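Local coordinates for uncharacterized protein (Ruminococcus gnavus, PDB 4QAN), which is of unknown function but binds magnesium and has a cystatin-like fold, as a divergent member of the NTF2-like superfamily, at residues 317-320 / 321-324; 175-178 / 179-182; 285-288 / 289-293. One frame throughout, in Å; residues are numbered along the deposited sequence. Where two conformers were deposited one is given.

Contact 1: residues 317-320 / 321-324; sequences ENTE and TVKQ
Asn318 and Lys323 face each other across a reversal of the chain, their CA atoms 4.9 Å apart, and inside this pair Thr319 N donates to Val322 O at 2.9 Å, in the carbonyl plane. The return bond, which a tight hairpin would make to a carbonyl, goes instead to a side chain. Thr319 holds OG1 between its own backbone N and carbonyl carbon (chi1 72°), a rotation that turns the hydroxyl into the bend, where it accepts from Thr321 N at 3.1 Å and from Val322 N at 2.9 Å. Lys323, bent at its last torsion, brings NZ back to Thr319 O in a weak bond. Asn318 works farther along: OD1 accepts from Gln324 N at 3.0 Å, tilted from the amide plane, and from a water at 2.9 Å, while its ND2 reaches Ile313 O. The same water accepts from Gln324 NE2, whose amide is fixed at its other end by Ala358 N. Gln324 lies about 9 Å, side chain to side chain, from Ser360, a magnesium-binding residue, although no metal is bound here. The arrangement is an ST turn in the loop of a beta hairpin, joining antiparallel strands 305-314 and 322-331.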
loop_
_atom_site.group_PDB
_atom_site.type_symbol
_atom_site.label_atom_id
_atom_site.label_comp_id
_atom_site.label_asym_id
_atom_site.label_seq_id
_atom_site.Cartn_x
_atom_site.Cartn_y
_atom_site.Cartn_z
ATOM N N GLU A 317 -15.860 24.707 11.743
ATOM C CA GLU A 317 -16.111 23.393 11.139
ATOM C C GLU A 317 -16.047 22.211 12.126
ATOM O O GLU A 317 -16.381 21.072 11.759
ATOM C CB GLU A 317 -15.177 23.163 9.951
ATOM C CG GLU A 317 -15.362 24.171 8.824
ATOM C CD GLU A 317 -16.767 24.173 8.262
ATOM O OE1 GLU A 317 -17.243 23.092 7.845
ATOM O OE2 GLU A 317 -17.388 25.259 8.224
ATOM N N ASN A 318 -15.669 22.467 13.375
ATOM C CA ASN A 318 -15.769 21.457 14.434
ATOM C C ASN A 318 -17.247 21.178 14.755
ATOM O O ASN A 318 -18.051 22.124 14.825
ATOM C CB ASN A 318 -15.095 21.956 15.714
ATOM C CG ASN A 318 -13.586 22.013 15.606
ATOM O OD1 ASN A 318 -12.947 21.181 14.935
ATOM N ND2 ASN A 318 -12.997 22.965 16.314
ATOM N N THR A 319 -17.583 19.899 14.947
ATOM C CA THR A 319 -18.918 19.452 15.379
ATOM C C THR A 319 -18.772 18.667 16.683
ATOM O O THR A 319 -17.651 18.495 17.184
ATOM C CB THR A 319 -19.583 18.534 14.329
ATOM O OG1 THR A 319 -18.933 17.248 14.316
ATOM C CG2 THR A 319 -19.509 19.154 12.948
ATOM N N GLU A 320 -19.885 18.169 17.220
ATOM C CA GLU A 320 -19.799 17.425 18.471
ATOM C C GLU A 320 -19.026 16.113 18.271
ATOM O O GLU A 320 -18.491 15.560 19.241
ATOM C CB GLU A 320 -21.184 17.177 19.082
ATOM C CG GLU A 320 -21.184 17.207 20.609
ATOM C CD GLU A 320 -21.342 18.611 21.176
ATOM O OE1 GLU A 320 -20.837 19.576 20.562
ATOM O OE2 GLU A 320 -21.983 18.750 22.241
ATOM N N THR A 321 -18.913 15.654 17.026
ATOM C CA THR A 321 -18.221 14.395 16.733
ATOM C C THR A 321 -16.928 14.489 15.897
ATOM O O THR A 321 -16.169 13.505 15.821
ATOM C CB THR A 321 -19.183 13.403 16.063
ATOM O OG1 THR A 321 -19.679 13.954 14.840
ATOM C CG2 THR A 321 -20.362 13.086 16.997
ATOM N N VAL A 322 -16.664 15.642 15.283
ATOM C CA VAL A 322 -15.433 15.825 14.523
ATOM C C VAL A 322 -14.679 17.077 14.961
ATOM O O VAL A 322 -15.232 18.168 14.993
ATOM C CB VAL A 322 -15.699 15.782 13.003
ATOM C CG1 VAL A 322 -14.491 16.236 12.202
ATOM C CG2 VAL A 322 -16.039 14.348 12.606
ATOM N N LYS A 323 -13.409 16.893 15.318
ATOM C CA LYS A 323 -12.592 17.969 15.854
ATOM C C LYS A 323 -11.189 18.015 15.259
ATOM O O LYS A 323 -10.560 16.979 15.025
ATOM C CB LYS A 323 -12.514 17.844 17.369
ATOM C CG LYS A 323 -13.882 17.938 18.020
ATOM C CD LYS A 323 -13.812 18.107 19.524
ATOM C CE LYS A 323 -15.216 18.241 20.102
ATOM N NZ LYS A 323 -15.881 19.530 19.744
ATOM N N GLN A 324 -10.701 19.227 15.018
ATOM C CA GLN A 324 -9.359 19.420 14.491
ATOM C C GLN A 324 -8.372 19.787 15.595
ATOM O O GLN A 324 -8.662 20.596 16.486
ATOM C CB GLN A 324 -9.354 20.498 13.418
ATOM C CG GLN A 324 -9.943 20.036 12.107
ATOM C CD GLN A 324 -10.014 21.156 11.092
ATOM O OE1 GLN A 324 -8.992 21.703 10.679
ATOM N NE2 GLN A 324 -11.218 21.495 10.680
HETATM O O HOH W 1 -13.482 20.041 12.304
#

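Contact 2: residues 175-178 / 179-182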
loop_
_atom_site.group_PDB
_atom_site.type_symbol
_atom_site.label_atom_id
_atom_site.label_comp_id
_atom_site.label_asym_id
_atom_site.label_seq_id
_atom_site.Cartn_x
_atom_site.Cartn_y
_atom_site.Cartn_z
ATOM N N GLU A 175 1.047 -5.315 -17.867
ATOM C CA GLU A 175 2.428 -5.349 -18.361
ATOM C C GLU A 175 3.347 -4.438 -17.557
ATOM O O GLU A 175 2.944 -3.363 -17.149
ATOM C CB GLU A 175 2.422 -4.882 -19.812
ATOM C CG GLU A 175 3.525 -5.432 -20.679
ATOM C CD GLU A 175 3.302 -5.056 -22.133
ATOM O OE1 GLU A 175 3.246 -3.839 -22.414
ATOM O OE2 GLU A 175 3.165 -5.969 -22.977
ATOM N N GLY A 176 4.582 -4.873 -17.337
ATOM C CA GLY A 176 5.582 -4.067 -16.645
ATOM C C GLY A 176 5.493 -4.170 -15.133
ATOM O O GLY A 176 5.047 -5.186 -14.587
ATOM N N LEU A 177 5.926 -3.109 -14.458
ATOM C CA LEU A 177 5.918 -3.052 -13.015
ATOM C C LEU A 177 4.558 -2.615 -12.511
ATOM O O LEU A 177 3.878 -1.794 -13.143
ATOM C CB LEU A 177 6.971 -2.056 -12.500
ATOM C CG LEU A 177 8.457 -2.368 -12.683
ATOM C CD1 LEU A 177 9.286 -1.296 -11.993
ATOM C CD2 LEU A 177 8.837 -3.748 -12.147
ATOM N N LEU A 178 4.191 -3.142 -11.346
ATOM C CA LEU A 178 2.981 -2.737 -10.627
ATOM C C LEU A 178 2.794 -1.212 -10.559
ATOM O O LEU A 178 1.670 -0.726 -10.635
ATOM C CB LEU A 178 3.007 -3.309 -9.213
ATOM C CG LEU A 178 1.794 -3.050 -8.318
ATOM C CD1 LEU A 178 0.534 -3.656 -8.917
ATOM C CD2 LEU A 178 2.042 -3.587 -6.911
ATOM N N TYR A 179 3.877 -0.453 -10.435
ATOM C CA TYR A 179 3.734 0.979 -10.179
ATOM C C TYR A 179 3.702 1.836 -11.435
ATOM O O TYR A 179 3.604 3.061 -11.337
ATOM C CB TYR A 179 4.829 1.473 -9.230
ATOM C CG TYR A 179 5.194 0.461 -8.173
ATOM C CD1 TYR A 179 4.325 0.154 -7.139
ATOM C CD2 TYR A 179 6.398 -0.207 -8.234
ATOM C CE1 TYR A 179 4.662 -0.788 -6.186
ATOM C CE2 TYR A 179 6.742 -1.149 -7.295
ATOM C CZ TYR A 179 5.878 -1.437 -6.277
ATOM O OH TYR A 179 6.261 -2.387 -5.370
ATOM N N GLU A 180 3.784 1.224 -12.612
ATOM C CA GLU A 180 3.714 2.008 -13.838
ATOM C C GLU A 180 2.295 2.516 -14.047
ATOM O O GLU A 180 1.330 1.863 -13.656
ATOM C CB GLU A 180 4.176 1.207 -15.042
ATOM C CG GLU A 180 5.660 0.904 -15.032
ATOM C CD GLU A 180 6.100 0.118 -16.246
ATOM O OE1 GLU A 180 5.532 0.358 -17.337
ATOM O OE2 GLU A 180 7.014 -0.727 -16.106
ATOM N N THR A 181 2.181 3.690 -14.660
ATOM C CA THR A 181 0.897 4.349 -14.832
ATOM C C THR A 181 0.482 4.335 -16.294
ATOM O O THR A 181 1.329 4.256 -17.193
ATOM C CB THR A 181 0.967 5.808 -14.364
ATOM O OG1 THR A 181 1.795 6.560 -15.263
ATOM C CG2 THR A 181 1.543 5.891 -12.958
ATOM N N ASP A 182 -0.829 4.421 -16.515
ATOM C CA ASP A 182 -1.413 4.495 -17.852
ATOM C C ASP A 182 -1.073 3.254 -18.665
ATOM O O ASP A 182 -0.639 3.357 -19.810
ATOM C CB ASP A 182 -0.957 5.772 -18.596
ATOM C CG ASP A 182 -1.134 7.040 -17.768
ATOM O OD1 ASP A 182 -2.044 7.078 -16.914
ATOM O OD2 ASP A 182 -0.365 8.003 -17.975
#
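Leu178 and Tyr179, neighbours in the chain, are set so that the aliphatic side chain lies over the aromatic one. Leu178 CB stands 4.3 Å from the centroid of the Tyr179 ring, nearly on its normal, a CH-pi contact over the face, and CD2 reaches on to Tyr179 CE1 at 3.9 Å. With CG of Leu178 anti to the backbone N (chi1 -177°), only CD2 follows the ring, meeting its rim, while CD1 leads away. The pair is buried: Met94 of helix 87-108 touches both side chains, and Pro77 packs on the tyrosine. Leu178 and Tyr179 are the two central residues of a type I beta turn from Leu177 to Glu180, in the loop that follows strand 167-172 of the antiparallel sheet. Glu180 N closes the turn on Leu177 O at 3.1 Å, meeting the oxygen from above the carbonyl plane. The Glu180 side chain then doubles the link from the other direction. Its chain, extended beyond CG, carries OE2 back to Leu177 N, 3.1 Å away in an almost straight bond (177°) that arrives from above the carboxylate plane, while its CG lies 3.7 Å from Leu177 O. Gly176 CA lies 3.7 Å from Glu180 OE2, an approach possible because no side chain intervenes. That oxygen also forms a salt bridge with Arg128 and lies close to a carboxylate oxygen of Glu67, a neighbour that could raise the proton affinity of either acid, whereas the arginine would tend to keep Glu180 charged. Were Glu180 an alanine, Leu177 N would probably lack its side-chain acceptor and Arg128 this carboxylate, and the start of the turn would be likelier to shift. Leu177 itself packs its side chain against Thr64 and Glu67 of helix 61-67.

Contact 3: residues 285-288 / 289-293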
loop_
_atom_site.group_PDB
_atom_site.type_symbol
_atom_site.label_atom_id
_atom_site.label_comp_id
_atom_site.label_asym_id
_atom_site.label_seq_id
_atom_site.Cartn_x
_atom_site.Cartn_y
_atom_site.Cartn_z
ATOM N N LYS A 285 18.835 11.527 -11.507
ATOM C CA LYS A 285 19.651 11.190 -10.358
ATOM C C LYS A 285 20.526 9.991 -10.696
ATOM O O LYS A 285 20.039 8.989 -11.216
ATOM C CB LYS A 285 18.764 10.876 -9.160
ATOM C CG LYS A 285 18.341 12.097 -8.358
ATOM C CD LYS A 285 17.929 11.683 -6.952
ATOM C CE LYS A 285 17.759 12.878 -6.030
ATOM N NZ LYS A 285 16.538 13.656 -6.374
ATOM N N SER A 286 21.821 10.105 -10.407
ATOM C CA SER A 286 22.752 8.990 -10.561
ATOM C C SER A 286 22.485 7.925 -9.503
ATOM O O SER A 286 21.755 8.165 -8.531
ATOM C CB SER A 286 24.200 9.471 -10.439
ATOM O OG SER A 286 24.521 9.833 -9.106
ATOM N N GLU A 287 23.090 6.757 -9.708
ATOM C CA GLU A 287 22.973 5.628 -8.791
ATOM C C GLU A 287 23.447 6.034 -7.412
ATOM O O GLU A 287 22.914 5.580 -6.401
ATOM C CB GLU A 287 23.804 4.458 -9.300
ATOM C CG GLU A 287 23.800 3.218 -8.419
ATOM C CD GLU A 287 23.975 1.934 -9.223
ATOM O OE1 GLU A 287 24.760 1.939 -10.198
ATOM O OE2 GLU A 287 23.317 0.921 -8.886
ATOM N N GLU A 288 24.436 6.918 -7.384
ATOM C CA GLU A 288 24.995 7.402 -6.130
ATOM C C GLU A 288 23.981 8.274 -5.396
ATOM O O GLU A 288 23.754 8.098 -4.203
ATOM C CB GLU A 288 26.269 8.200 -6.398
ATOM C CG GLU A 288 27.077 8.530 -5.156
ATOM C CD GLU A 288 27.538 9.972 -5.152
ATOM O OE1 GLU A 288 26.687 10.849 -4.881
ATOM O OE2 GLU A 288 28.735 10.225 -5.429
ATOM N N GLN A 289 23.369 9.211 -6.115
ATOM C CA GLN A 289 22.414 10.150 -5.507
ATOM C C GLN A 289 21.156 9.446 -5.033
ATOM O O GLN A 289 20.555 9.847 -4.035
ATOM C CB GLN A 289 22.000 11.237 -6.492
ATOM C CG GLN A 289 23.123 12.107 -6.999
ATOM C CD GLN A 289 22.732 12.807 -8.277
ATOM O OE1 GLN A 289 23.153 12.413 -9.362
ATOM N NE2 GLN A 289 21.895 13.827 -8.162
ATOM N N LEU A 290 20.754 8.416 -5.774
ATOM C CA LEU A 290 19.657 7.555 -5.357
ATOM C C LEU A 290 20.004 6.827 -4.060
ATOM O O LEU A 290 19.167 6.714 -3.163
ATOM C CB LEU A 290 19.286 6.564 -6.459
ATOM C CG LEU A 290 18.588 7.172 -7.683
ATOM C CD1 LEU A 290 18.420 6.116 -8.761
ATOM C CD2 LEU A 290 17.236 7.772 -7.322
ATOM N N ASN A 291 21.241 6.359 -3.947
ATOM C CA ASN A 291 21.693 5.758 -2.696
ATOM C C ASN A 291 21.661 6.742 -1.530
ATOM O O ASN A 291 21.235 6.375 -0.436
ATOM C CB ASN A 291 23.079 5.119 -2.851
ATOM C CG ASN A 291 22.997 3.672 -3.297
ATOM O OD1 ASN A 291 22.173 2.896 -2.792
ATOM N ND2 ASN A 291 23.842 3.299 -4.241
ATOM N N LYS A 292 22.064 7.988 -1.753
ATOM C CA LYS A 292 21.948 8.995 -0.691
ATOM C C LYS A 292 20.492 9.142 -0.249
ATOM O O LYS A 292 20.202 9.194 0.951
ATOM C CB LYS A 292 22.519 10.355 -1.113
ATOM C CG LYS A 292 24.020 10.517 -0.851
ATOM C CD LYS A 292 24.854 9.617 -1.764
ATOM C CE LYS A 292 26.343 9.639 -1.448
ATOM N NZ LYS A 292 26.982 10.926 -1.829
ATOM N N LEU A 293 19.573 9.195 -1.215
ATOM C CA LEU A 293 18.155 9.370 -0.895
ATOM C C LEU A 293 17.652 8.157 -0.116
ATOM O O LEU A 293 16.930 8.295 0.853
ATOM C CB LEU A 293 17.337 9.607 -2.168
ATOM C CG LEU A 293 15.814 9.564 -2.023
ATOM C CD1 LEU A 293 15.351 10.625 -1.044
ATOM C CD2 LEU A 293 15.119 9.723 -3.372
#
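Ser286 and Gln289 exchange hydrogen bonds at the start of helix 287-296, where the first turn has N-H groups without a preceding turn of carbonyls to receive them. Ser286 is the N-cap: its OG accepts from Gln289 N at 3.3 Å, and Gln289 OE1 in return accepts from Ser286 N at 2.9 Å, completing a capping box. The same OE1 is gripped twice, since Ser286 OG also donates to it at 2.9 Å, in the amide plane on a lone pair, whereas the backbone N-H comes from above that plane. Backbone bonds then carry the helix on, with Leu290 N on Ser286 O at 2.9 Å and Asn291 N on Glu287 O at 3.1 Å. The charged pair is Glu288 and Lys292, one turn apart: in one of two Glu288 conformers, Glu288 bends at chi2 and Lys292 folds back, joining OE1 to NZ at 3.1 Å in a salt bridge whose hydrogen bond is weak. Apolar contact involves the lysine stem, Lys285 CB lying 3.9 Å from Leu290 CD2, while Lys285 NZ goes to Arg281 O. These bonds suggest a helix start held by the reciprocal serine-glutamine pair, while the weak, exposed ion pair probably adds little.

Each contact is a local way of fixing a change of chain direction or the start of a helix, and none touches another. Contact 2 and contact 3 are the nearer pair, 22 Å between centres and about 12 Å at the nearest atoms, and helix 61-67 connects them: Thr64 and Glu67 meet Leu177, while Val62 and Glu66 meet Glu287. Contact 1 is remote, its centre 40 Å from that of contact 2, on the opposite side of the chain's centre, and 44 Å from that of contact 3. It alone approaches the magnesium-binding residue Ser360, and it belongs to the second sheet, whereas contact 2 follows a strand of the first.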